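Local coordinates for protein PTS system, IIA component (Enterococcus faecalis, PDB 3BED) that probably passes a phosphoryl group along a mannose/sorbose-type sugar phosphotransferase system, as its IIA component, at residues V37-E42 with S46-K51; A54-A59 with G84-L89; A100-V105 with A115-Q120. All coordinates share one frame; numbering follows the deposited sequence.

Contact 1 (V37-E42 with S46-K51); sequences VSMTAE and SGTQAK
In a beta-alpha unit of the parallel sheet, strand 35-39 gives way to a short turn and helix 44-59 runs back over it, so that Val37 and Met39 meet Thr48 and Lys51. Strand 37-39 and helix 46-51 are nearly antiparallel, their directions 173° apart and their axes 8.9 Å from each other. Buried side chains meet on the inner side, and a lysine hydrogen bond ties the strand's end to the helix at the rim. On the inner side, Val37 carries CG1 anti to the backbone N (chi1 178°), which sends that methyl to Lys51 CB at 4.0 Å. The selenomethionine Met39 passes across Thr48, its CG 3.1 Å and its SE 3.3 Å from Thr48 OG1; the chain then bends at chi3 (74°) and its end leads away from the helix. Thr48 OG1 has its hydrogen bond within its own helix, to Gly44 O. Lys51 stretches out fully beyond CG toward the strand, and its ammonium donates to Ser38 O, NZ to O 2.9 Å, almost in line with the carbonyl bond. Asp43 in the intervening turn makes a salt bridge with that same NZ and also accepts from Thr40 N, tying turn, strand end and helix together. A water takes the Ser38 N-H at 3.2 Å and has a weak link to Lys51 NZ. Just beyond the strand, Thr40 OG1 receives the N-H of Glu42 at 3.2 Å, an ST turn. Strand 35-39 is an outermost strand of the sheet within this chain, paired through Val37 and Met39 with strand 7-13, while Met39 and Thr48 both reach helix 74-82, next to helix 44-59.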
loop_
_atom_site.group_PDB
_atom_site.type_symbol
_atom_site.label_atom_id
_atom_site.label_comp_id
_atom_site.label_asym_id
_atom_site.label_seq_id
_atom_site.Cartn_x
_atom_site.Cartn_y
_atom_site.Cartn_z
ATOM N N VAL A 37 -2.890 10.444 -9.405
ATOM C CA VAL A 37 -1.760 10.566 -10.362
ATOM C C VAL A 37 -1.048 9.224 -10.447
ATOM O O VAL A 37 -0.545 8.700 -9.422
ATOM C CB VAL A 37 -0.737 11.624 -9.950
ATOM C CG1 VAL A 37 0.456 11.662 -10.958
ATOM C CG2 VAL A 37 -1.418 12.985 -9.810
ATOM N N SER A 38 -1.042 8.690 -11.660
ATOM C CA SER A 38 -0.392 7.431 -12.005
ATOM C C SER A 38 0.812 7.769 -12.863
ATOM O O SER A 38 0.660 8.160 -14.053
ATOM C CB SER A 38 -1.365 6.577 -12.821
ATOM O OG SER A 38 -2.440 6.154 -11.980
HETATM N N MSE A 39 2.008 7.712 -12.276
HETATM C CA MSE A 39 3.201 8.062 -13.053
HETATM C C MSE A 39 3.651 6.849 -13.846
HETATM O O MSE A 39 4.102 5.855 -13.288
HETATM C CB MSE A 39 4.357 8.523 -12.149
HETATM C CG MSE A 39 5.585 8.892 -12.991
HETATM SE SE MSE A 39 7.117 9.349 -11.884
HETATM C CE MSE A 39 7.533 7.614 -11.350
ATOM N N THR A 40 3.547 6.917 -15.148
ATOM C CA THR A 40 3.954 5.776 -15.955
ATOM C C THR A 40 5.455 5.813 -16.227
ATOM O O THR A 40 6.149 6.793 -15.875
ATOM C CB THR A 40 3.244 5.794 -17.300
ATOM O OG1 THR A 40 3.736 6.888 -18.060
ATOM C CG2 THR A 40 1.734 5.917 -17.095
ATOM N N ALA A 41 5.956 4.746 -16.855
ATOM C CA ALA A 41 7.373 4.681 -17.190
ATOM C C ALA A 41 7.774 5.766 -18.193
ATOM O O ALA A 41 8.946 6.143 -18.252
ATOM C CB ALA A 41 7.756 3.287 -17.678
ATOM N N GLU A 42 6.790 6.323 -18.908
ATOM C CA GLU A 42 7.076 7.398 -19.869
ATOM C C GLU A 42 6.930 8.802 -19.315
ATOM O O GLU A 42 7.319 9.767 -19.970
ATOM C CB GLU A 42 6.197 7.262 -21.114
ATOM C CG GLU A 42 6.638 6.117 -22.027
ATOM C CD GLU A 42 6.337 4.767 -21.398
ATOM O OE1 GLU A 42 5.231 4.616 -20.826
ATOM O OE2 GLU A 42 7.227 3.880 -21.438
ATOM N N SER A 46 8.613 16.119 -15.770
ATOM C CA SER A 46 7.730 17.128 -16.325
ATOM C C SER A 46 6.317 16.581 -16.475
ATOM O O SER A 46 5.346 17.286 -16.179
ATOM C CB SER A 46 8.269 17.644 -17.671
ATOM O OG SER A 46 9.383 18.520 -17.468
ATOM N N GLY A 47 6.189 15.322 -16.892
ATOM C CA GLY A 47 4.835 14.756 -17.113
ATOM C C GLY A 47 4.109 14.536 -15.802
ATOM O O GLY A 47 2.885 14.684 -15.735
ATOM N N THR A 48 4.853 14.154 -14.764
ATOM C CA THR A 48 4.286 13.955 -13.450
ATOM C C THR A 48 3.860 15.302 -12.866
ATOM O O THR A 48 2.755 15.421 -12.321
ATOM C CB THR A 48 5.306 13.246 -12.525
ATOM O OG1 THR A 48 5.691 12.000 -13.137
ATOM C CG2 THR A 48 4.670 12.919 -11.228
ATOM N N GLN A 49 4.736 16.298 -12.970
ATOM C CA GLN A 49 4.397 17.653 -12.525
ATOM C C GLN A 49 3.141 18.160 -13.207
ATOM O O GLN A 49 2.297 18.788 -12.565
ATOM C CB GLN A 49 5.545 18.610 -12.858
ATOM C CG GLN A 49 6.757 18.489 -11.936
ATOM C CD GLN A 49 7.899 19.456 -12.351
ATOM O OE1 GLN A 49 8.103 19.722 -13.520
ATOM N NE2 GLN A 49 8.642 19.952 -11.375
ATOM N N ALA A 50 3.025 17.894 -14.497
ATOM C CA ALA A 50 1.892 18.411 -15.245
ATOM C C ALA A 50 0.603 17.710 -14.795
ATOM O O ALA A 50 -0.455 18.345 -14.689
ATOM C CB ALA A 50 2.096 18.244 -16.761
ATOM N N LYS A 51 0.674 16.410 -14.514
ATOM C CA LYS A 51 -0.529 15.679 -14.086
ATOM C C LYS A 51 -1.014 16.206 -12.740
ATOM O O LYS A 51 -2.216 16.424 -12.559
ATOM C CB LYS A 51 -0.252 14.188 -13.995
ATOM C CG LYS A 51 -0.173 13.521 -15.358
ATOM C CD LYS A 51 0.119 12.031 -15.176
ATOM C CE LYS A 51 0.077 11.296 -16.502
ATOM N NZ LYS A 51 0.197 9.779 -16.360
HETATM O O HOH W 1 -2.510 9.962 -14.170
#

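Contact 2 (A54-A59 with G84-L89); sequences AILKEA and GTYPQL
Leu56 lays its side chain against the ring of Tyr86. Its CB sits 3.5 Å above the ring plane, offset toward the rim, and makes a CH-pi contact 3.9 Å from the ring centroid; CZ is the nearest ring atom, 3.5 Å from Leu56 CB. CD1 rides farther along the same ring, 3.7 Å from Tyr86 CD2, and then meets Leu89 CD2 at 4.1 Å. The tyrosine comes from the loop joining helix 74-82 to strand 89-93. In this alpha/beta fold the loop enters that strand, an outermost one of the parallel sheet within this chain, through a type I beta turn from Tyr86 to Leu89, closed by Leu89 N donating to Tyr86 O at 3.2 Å, so one turn delivers both partners of Leu56. Deeper in, Leu56 also packs on Ala82 and on Ile9 of strand 7-13, and Leu89 shares Ala82. One residue on, Lys57 meets the phenol end at about a right angle: CG lies 3.6 Å from Tyr86 OH, and in the conformer modelled here the extended chain leads its amine away from the loop. The backbone N of Lys57 is 3.5 Å from the same oxygen, in packing contact.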
loop_
_atom_site.group_PDB
_atom_site.type_symbol
_atom_site.label_atom_id
_atom_site.label_comp_id
_atom_site.label_asym_id
_atom_site.label_seq_id
_atom_site.Cartn_x
_atom_site.Cartn_y
_atom_site.Cartn_z
ATOM N N ALA A 54 -2.527 19.813 -13.143
ATOM C CA ALA A 54 -3.883 19.869 -13.716
ATOM C C ALA A 54 -4.944 19.700 -12.637
ATOM O O ALA A 54 -5.980 20.388 -12.654
ATOM C CB ALA A 54 -4.028 18.842 -14.785
ATOM N N ILE A 55 -4.695 18.795 -11.694
ATOM C CA ILE A 55 -5.605 18.548 -10.593
ATOM C C ILE A 55 -5.613 19.720 -9.613
ATOM O O ILE A 55 -6.679 20.222 -9.218
ATOM C CB ILE A 55 -5.166 17.280 -9.854
ATOM C CG1 ILE A 55 -5.354 16.063 -10.776
ATOM C CG2 ILE A 55 -5.945 17.121 -8.552
ATOM C CD1 ILE A 55 -4.611 14.820 -10.295
ATOM N N LEU A 56 -4.431 20.199 -9.237
ATOM C CA LEU A 56 -4.350 21.276 -8.225
ATOM C C LEU A 56 -4.882 22.607 -8.771
ATOM O O LEU A 56 -5.496 23.390 -8.022
ATOM C CB LEU A 56 -2.927 21.469 -7.737
ATOM C CG LEU A 56 -2.296 20.302 -6.942
ATOM C CD1 LEU A 56 -0.876 20.664 -6.537
ATOM C CD2 LEU A 56 -3.072 19.904 -5.703
ATOM N N LYS A 57 -4.648 22.846 -10.051
ATOM C CA LYS A 57 -5.126 24.086 -10.689
ATOM C C LYS A 57 -6.637 24.098 -10.766
ATOM O O LYS A 57 -7.264 25.160 -10.585
ATOM C CB LYS A 57 -4.553 24.253 -12.089
ATOM C CG LYS A 57 -3.102 24.645 -12.117
ATOM C CD LYS A 57 -2.580 24.741 -13.559
ATOM C CE LYS A 57 -1.067 24.974 -13.599
ATOM N NZ LYS A 57 -0.536 24.807 -15.019
ATOM N N GLU A 58 -7.215 22.933 -11.045
ATOM C CA GLU A 58 -8.658 22.786 -11.152
ATOM C C GLU A 58 -9.315 23.104 -9.803
ATOM O O GLU A 58 -10.395 23.724 -9.766
ATOM C CB GLU A 58 -9.021 21.376 -11.633
ATOM C CG GLU A 58 -10.507 21.003 -11.508
ATOM C CD GLU A 58 -11.400 21.697 -12.530
ATOM O OE1 GLU A 58 -10.881 22.331 -13.479
ATOM O OE2 GLU A 58 -12.634 21.597 -12.374
ATOM N N ALA A 59 -8.679 22.699 -8.703
ATOM C CA ALA A 59 -9.264 22.861 -7.374
ATOM C C ALA A 59 -8.974 24.207 -6.694
ATOM O O ALA A 59 -9.714 24.624 -5.769
ATOM C CB ALA A 59 -8.845 21.704 -6.453
ATOM N N GLY A 84 5.052 24.415 -2.279
ATOM C CA GLY A 84 5.588 25.787 -2.306
ATOM C C GLY A 84 4.655 26.777 -2.976
ATOM O O GLY A 84 4.818 28.014 -2.826
ATOM N N THR A 85 3.712 26.246 -3.740
ATOM C CA THR A 85 2.723 27.036 -4.453
ATOM C C THR A 85 1.362 27.007 -3.740
ATOM O O THR A 85 0.638 28.012 -3.750
ATOM C CB THR A 85 2.582 26.510 -5.881
ATOM O OG1 THR A 85 3.823 26.705 -6.562
ATOM C CG2 THR A 85 1.461 27.219 -6.655
ATOM N N TYR A 86 1.017 25.858 -3.143
ATOM C CA TYR A 86 -0.330 25.608 -2.562
ATOM C C TYR A 86 -0.242 25.524 -1.065
ATOM O O TYR A 86 0.130 24.489 -0.517
ATOM C CB TYR A 86 -0.937 24.316 -3.150
ATOM C CG TYR A 86 -1.300 24.461 -4.606
ATOM C CD1 TYR A 86 -2.556 24.952 -4.992
ATOM C CD2 TYR A 86 -0.356 24.183 -5.607
ATOM C CE1 TYR A 86 -2.861 25.112 -6.337
ATOM C CE2 TYR A 86 -0.652 24.339 -6.959
ATOM C CZ TYR A 86 -1.906 24.828 -7.306
ATOM O OH TYR A 86 -2.290 25.008 -8.606
ATOM N N PRO A 87 -0.578 26.626 -0.365
ATOM C CA PRO A 87 -0.315 26.691 1.068
ATOM C C PRO A 87 -1.189 25.766 1.943
ATOM O O PRO A 87 -0.870 25.500 3.121
ATOM C CB PRO A 87 -0.620 28.168 1.410
ATOM C CG PRO A 87 -1.560 28.624 0.391
ATOM C CD PRO A 87 -1.189 27.878 -0.872
ATOM N N GLN A 88 -2.267 25.239 1.378
ATOM C CA GLN A 88 -3.112 24.336 2.158
ATOM C C GLN A 88 -3.021 22.885 1.681
ATOM O O GLN A 88 -3.910 22.086 1.980
ATOM C CB GLN A 88 -4.563 24.816 2.118
ATOM C CG GLN A 88 -4.726 26.287 2.571
ATOM C CD GLN A 88 -6.146 26.620 2.883
ATOM O OE1 GLN A 88 -6.862 27.095 2.019
ATOM N NE2 GLN A 88 -6.586 26.301 4.096
ATOM N N LEU A 89 -1.936 22.572 0.952
ATOM C CA LEU A 89 -1.647 21.215 0.520
ATOM C C LEU A 89 -0.689 20.588 1.498
ATOM O O LEU A 89 0.292 21.226 1.898
ATOM C CB LEU A 89 -0.979 21.263 -0.863
ATOM C CG LEU A 89 -0.379 19.935 -1.387
ATOM C CD1 LEU A 89 -1.494 18.934 -1.665
ATOM C CD2 LEU A 89 0.430 20.179 -2.654
#

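Contact 3 (A100-V105 with A115-Q120); sequences AIEAAV and AAYLTQ
Helix 100-105 and helix 115-120 run roughly antiparallel, 149° apart with axes 9.8 Å from each other, and come nearest at Ala103 and Leu118, whose CA atoms are 6.9 Å apart. They belong to helices 97-105 and 111-124, a helical hairpin that packs on the parallel sheet of this alpha/beta fold. At the inner side Leu118 reaches over the small alanine. Its CD1 meets Ala103 CB at 3.7 Å, while CD2 touches the backbone itself, 3.5 Å from Ala103 N, and also lies against Glu102 CB. Both residues look onto strand 64-68, through Leu67, with Leu118 reaching Leu65 as well, so this part of the contact is buried. Toward the outside, Tyr117 swings its ring across to Glu102, CG being anti to the backbone N (chi1 175°). Ring carbon CE2 stays 4.0 Å from Glu102 CB, and the bent glutamate chain brings its carboxylate to the phenol end, the carboxylate plane almost perpendicular to that of the ring. Tyr117 OH gives a weak hydrogen bond to Glu102 OE1 at 3.3 Å, a modest polar link at the rim. Helix 111-124 also faces strand 89-93 and the second subunit, where Thr119 packs on Val126 of that subunit and Thr119 OG1 is hydrogen-bonded to Thr128 OG1 of the same neighbour. Within its own helix, Thr119 OG1 donates to Ala115 O at 2.8 Å, and Thr119 N reaches that carbonyl oxygen from the opposite face of its plane.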
loop_
_atom_site.group_PDB
_atom_site.type_symbol
_atom_site.label_atom_id
_atom_site.label_comp_id
_atom_site.label_asym_id
_atom_site.label_seq_id
_atom_site.Cartn_x
_atom_site.Cartn_y
_atom_site.Cartn_z
ATOM N N ALA A 100 -5.808 4.835 3.267
ATOM C CA ALA A 100 -6.785 5.283 2.276
ATOM C C ALA A 100 -8.204 5.151 2.808
ATOM O O ALA A 100 -9.036 6.054 2.591
ATOM C CB ALA A 100 -6.628 4.491 0.986
ATOM N N ILE A 101 -8.498 4.015 3.462
ATOM C CA ILE A 101 -9.829 3.837 4.100
ATOM C C ILE A 101 -10.105 4.917 5.139
ATOM O O ILE A 101 -11.200 5.528 5.135
ATOM C CB ILE A 101 -9.932 2.406 4.759
ATOM C CG1 ILE A 101 -10.000 1.380 3.601
ATOM C CG2 ILE A 101 -11.029 2.378 5.893
ATOM C CD1 ILE A 101 -9.687 -0.039 4.234
ATOM N N GLU A 102 -9.150 5.132 6.048
ATOM C CA GLU A 102 -9.394 6.152 7.044
ATOM C C GLU A 102 -9.523 7.553 6.455
ATOM O O GLU A 102 -10.320 8.351 6.954
ATOM C CB GLU A 102 -8.359 6.090 8.163
ATOM C CG GLU A 102 -8.413 4.753 8.927
ATOM C CD GLU A 102 -9.748 4.488 9.631
ATOM O OE1 GLU A 102 -10.523 5.431 9.923
ATOM O OE2 GLU A 102 -10.007 3.314 9.904
ATOM N N ALA A 103 -8.759 7.872 5.411
ATOM C CA ALA A 103 -8.861 9.177 4.772
ATOM C C ALA A 103 -10.250 9.340 4.193
ATOM O O ALA A 103 -10.857 10.424 4.256
ATOM C CB ALA A 103 -7.807 9.282 3.690
ATOM N N ALA A 104 -10.769 8.255 3.623
ATOM C CA ALA A 104 -12.018 8.314 2.873
ATOM C C ALA A 104 -13.181 8.627 3.784
ATOM O O ALA A 104 -14.146 9.226 3.336
ATOM C CB ALA A 104 -12.260 7.011 2.193
ATOM N N VAL A 105 -13.128 8.164 5.032
ATOM C CA VAL A 105 -14.272 8.339 5.923
ATOM C C VAL A 105 -14.062 9.374 7.010
ATOM O O VAL A 105 -15.004 9.677 7.781
ATOM C CB VAL A 105 -14.693 7.009 6.580
ATOM C CG1 VAL A 105 -15.029 5.983 5.480
ATOM C CG2 VAL A 105 -13.667 6.513 7.541
ATOM N N ALA A 115 -3.369 14.987 8.255
ATOM C CA ALA A 115 -2.066 14.350 7.985
ATOM C C ALA A 115 -1.473 13.608 9.203
ATOM O O ALA A 115 -0.933 12.497 9.090
ATOM C CB ALA A 115 -1.070 15.378 7.411
ATOM N N ALA A 116 -1.589 14.213 10.382
ATOM C CA ALA A 116 -1.038 13.582 11.561
ATOM C C ALA A 116 -1.797 12.278 11.875
ATOM O O ALA A 116 -1.190 11.255 12.183
ATOM C CB ALA A 116 -1.068 14.552 12.766
ATOM N N TYR A 117 -3.128 12.332 11.772
ATOM C CA TYR A 117 -3.970 11.166 12.006
ATOM C C TYR A 117 -3.610 10.021 11.034
ATOM O O TYR A 117 -3.419 8.874 11.458
ATOM C CB TYR A 117 -5.443 11.562 11.840
ATOM C CG TYR A 117 -6.377 10.392 11.958
ATOM C CD1 TYR A 117 -6.475 9.677 13.167
ATOM C CD2 TYR A 117 -7.138 9.981 10.858
ATOM C CE1 TYR A 117 -7.332 8.595 13.283
ATOM C CE2 TYR A 117 -8.000 8.891 10.963
ATOM C CZ TYR A 117 -8.094 8.214 12.186
ATOM O OH TYR A 117 -8.939 7.115 12.269
ATOM N N LEU A 118 -3.489 10.345 9.742
ATOM C CA LEU A 118 -3.246 9.304 8.736
ATOM C C LEU A 118 -1.836 8.760 8.816
ATOM O O LEU A 118 -1.584 7.614 8.466
ATOM C CB LEU A 118 -3.509 9.848 7.329
ATOM C CG LEU A 118 -4.988 10.207 7.069
ATOM C CD1 LEU A 118 -5.072 10.755 5.690
ATOM C CD2 LEU A 118 -5.980 9.073 7.258
ATOM N N THR A 119 -0.900 9.586 9.273
ATOM C CA THR A 119 0.437 9.095 9.555
ATOM C C THR A 119 0.385 8.031 10.622
ATOM O O THR A 119 1.000 6.953 10.491
ATOM C CB THR A 119 1.406 10.234 9.916
ATOM O OG1 THR A 119 1.445 11.132 8.797
ATOM C CG2 THR A 119 2.796 9.697 10.183
ATOM N N GLN A 120 -0.338 8.325 11.698
ATOM C CA GLN A 120 -0.460 7.355 12.767
ATOM C C GLN A 120 -1.175 6.084 12.305
ATOM O O GLN A 120 -0.753 4.980 12.650
ATOM C CB GLN A 120 -1.185 7.975 13.950
ATOM C CG GLN A 120 -1.540 7.005 15.046
ATOM C CD GLN A 120 -2.964 6.447 14.873
ATOM O OE1 GLN A 120 -3.961 7.205 14.738
ATOM N NE2 GLN A 120 -3.065 5.114 14.848
#

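In the fold
From the N terminus, strand 7-13 lays down an inner strand of the sheet. Contact 1 then closes the tight turn between strand 35-39 and helix 44-59. Farther along that helix, contact 2 spans a longer loop, out through strand 64-68 and helix 74-82 and back at the entry to strand 89-93. Contact 3 follows, closing the turn between helices 97-105 and 111-124, a pair that packs on strand 64-68 and meets the second subunit. The three come in series, neither nested nor crossed. Contacts 1 and 2 share helix 44-59 and touch where Val37 CG2 meets Ile55 CD1 at 3.7 Å; contact 3 lies across the chain's centre from contact 1, their centres about 24 Å apart.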